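Local atomic coordinates of mbDLG-3 protein (PDB entry 6X1N), a protein that probably takes part in protein kinase binding, the present chain being its third PDZ domain, a peptide-binding module. Residues I50-G53 against Q54-E57. Sequence-based numbering, arbitrary orientation.
Sequences IESG and QVFE
The short PDZ helix 48-52 ends at Ser52, and Gly53 turns the chain away toward strand 59-64; the two residues meet Gln54, Val55 and Phe56 just beyond. Gly53 is the first residue to leave the helix, and its positive phi (68°), a conformation that favours glycine, makes the turn. Ser52 OG lies 3.1 Å from Gln54 N and accepts its N-H in a nearly straight bond (170°). The hydroxyl sits between the backbone N and the carbonyl carbon of its own residue; from there it also donates to Ala49 O, joining the last helical turn to the first residues beyond it. Val55 CG2 comes up to Ser52 OG at 3.5 Å, while the buried valine packs on Val8, Ile40 and Ile43 of the sheet. Replacing Ser52 by alanine removes the hydroxyl, and would probably leave the N-H of Gln54 without its acceptor there and Val55 CG2 without the oxygen it packs against. Gln54 folds back on the preceding peptide: a bend at chi2 (-70°) brings NE2 to 3.0 Å from Gly53 O, above the carbonyl plane, in a bent hydrogen bond. The same Gly53 O is approached obliquely by the Phe56 ring, with CE1 at 3.5 Å. Beyond the turn, Gln54 O receives a hydrogen bond from Arg6 and Phe56 N bonds to Asp59, tying the loop to strand 6-11 and to the start of strand 59-64. With a left-handed glycine ending the helix, this chain thus builds the link from the short helix after strand 38-43 to strand 59-64, a connection of the PDZ fold.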
ATOM      1  N   ILE A  50       4.716 -11.592  -0.749  1.00  7.97           N
ATOM      2  CA  ILE A  50       6.048 -12.195  -0.689  1.00  8.17           C
ATOM      3  C   ILE A  50       6.317 -13.031  -1.933  1.00  8.62           C
ATOM      4  O   ILE A  50       7.441 -13.045  -2.457  1.00 10.55           O
ATOM      5  CB  ILE A  50       6.266 -12.972   0.626  1.00  7.49           C
ATOM      6  CG1 ILE A  50       7.748 -13.314   0.801  1.00  8.84           C
ATOM      7  CG2 ILE A  50       5.398 -14.241   0.693  1.00  8.12           C
ATOM      8  CD1 ILE A  50       8.065 -13.896   2.162  1.00  9.62           C
ATOM      9  N   GLU A  51       5.295 -13.723  -2.444  1.00  8.00           N
ATOM     10  CA  GLU A  51       5.481 -14.529  -3.646  1.00 10.67           C
ATOM     11  C   GLU A  51       5.849 -13.668  -4.847  1.00  8.92           C
ATOM     12  O   GLU A  51       6.625 -14.104  -5.709  1.00 10.20           O
ATOM     13  CB  GLU A  51       4.223 -15.364  -3.913  1.00 12.10           C
ATOM     14  CG  GLU A  51       4.022 -16.482  -2.903  1.00 11.65           C
ATOM     15  CD  GLU A  51       2.723 -17.243  -3.087  1.00 18.85           C
ATOM     16  OE1 GLU A  51       2.031 -17.043  -4.107  1.00 23.77           O
ATOM     17  OE2 GLU A  51       2.385 -18.046  -2.195  1.00 17.64           O
ATOM     18  N   SER A  52       5.329 -12.441  -4.905  1.00  7.96           N
ATOM     19  CA  SER A  52       5.620 -11.549  -6.021  1.00  9.51           C
ATOM     20  C   SER A  52       7.068 -11.083  -5.996  1.00  9.93           C
ATOM     21  O   SER A  52       7.669 -10.880  -7.057  1.00  9.75           O
ATOM     22  CB  SER A  52       4.684 -10.342  -5.977  1.00  9.38           C
ATOM     23  OG  SER A  52       5.125  -9.361  -5.054  1.00 11.88           O
ATOM     24  N   GLY A  53       7.629 -10.866  -4.806  1.00  7.96           N
ATOM     25  CA  GLY A  53       8.959 -10.301  -4.688  1.00  9.43           C
ATOM     26  C   GLY A  53       9.065  -8.859  -5.120  1.00  8.59           C
ATOM     27  O   GLY A  53      10.176  -8.338  -5.234  1.00 10.28           O
ATOM     28  N   GLN A  54       7.939  -8.189  -5.353  1.00  7.88           N
ATOM     29  CA  GLN A  54       7.949  -6.829  -5.878  1.00  9.11           C
ATOM     30  C   GLN A  54       7.112  -5.883  -5.031  1.00  8.65           C
ATOM     31  O   GLN A  54       6.701  -4.824  -5.511  1.00  8.61           O
ATOM     32  CB  GLN A  54       7.512  -6.797  -7.342  1.00 12.44           C
ATOM     33  CG  GLN A  54       8.553  -7.392  -8.291  1.00 14.91           C
ATOM     34  CD  GLN A  54       9.805  -6.515  -8.437  1.00 17.57           C
ATOM     35  OE1 GLN A  54       9.786  -5.496  -9.136  1.00 17.62           O
ATOM     36  NE2 GLN A  54      10.900  -6.918  -7.790  1.00 19.71           N
ATOM     37  N   VAL A  55       6.858  -6.248  -3.781  1.00  8.61           N
ATOM     38  CA  VAL A  55       6.111  -5.440  -2.827  1.00  7.84           C
ATOM     39  C   VAL A  55       6.943  -5.388  -1.557  1.00  6.47           C
ATOM     40  O   VAL A  55       7.302  -6.442  -1.018  1.00  7.06           O
ATOM     41  CB  VAL A  55       4.733  -6.058  -2.537  1.00  8.72           C
ATOM     42  CG1 VAL A  55       3.944  -5.195  -1.572  1.00  9.33           C
ATOM     43  CG2 VAL A  55       3.959  -6.306  -3.845  1.00  9.37           C
ATOM     44  N   PHE A  56       7.265  -4.185  -1.081  1.00  6.10           N
ATOM     45  CA  PHE A  56       8.210  -4.043   0.011  1.00  7.35           C
ATOM     46  C   PHE A  56       7.644  -3.165   1.114  1.00  7.68           C
ATOM     47  O   PHE A  56       6.977  -2.160   0.856  1.00  7.98           O
ATOM     48  CB  PHE A  56       9.518  -3.387  -0.466  1.00  8.37           C
ATOM     49  CG  PHE A  56      10.172  -4.085  -1.624  1.00  7.35           C
ATOM     50  CD1 PHE A  56      10.411  -5.444  -1.589  1.00  8.42           C
ATOM     51  CD2 PHE A  56      10.544  -3.368  -2.746  1.00  9.69           C
ATOM     52  CE1 PHE A  56      11.030  -6.071  -2.661  1.00 10.18           C
ATOM     53  CE2 PHE A  56      11.149  -3.986  -3.811  1.00 11.10           C
ATOM     54  CZ  PHE A  56      11.396  -5.337  -3.773  1.00  9.83           C
ATOM     55  N   GLU A  57       7.982  -3.504   2.354  1.00  7.78           N
ATOM     56  CA  GLU A  57       7.730  -2.579   3.445  1.00  8.19           C
ATOM     57  C   GLU A  57       8.381  -1.234   3.137  1.00  7.52           C
ATOM     58  O   GLU A  57       9.483  -1.173   2.582  1.00  7.45           O
ATOM     59  CB  GLU A  57       8.291  -3.154   4.742  1.00  9.58           C
ATOM     60  CG  GLU A  57       8.018  -2.228   5.898  1.00 10.89           C
ATOM     61  CD  GLU A  57       8.416  -2.784   7.240  1.00 12.74           C
ATOM     62  OE1 GLU A  57       8.677  -4.010   7.349  1.00 13.45           O
ATOM     63  OE2 GLU A  57       8.467  -1.964   8.188  1.00 14.00           O
TER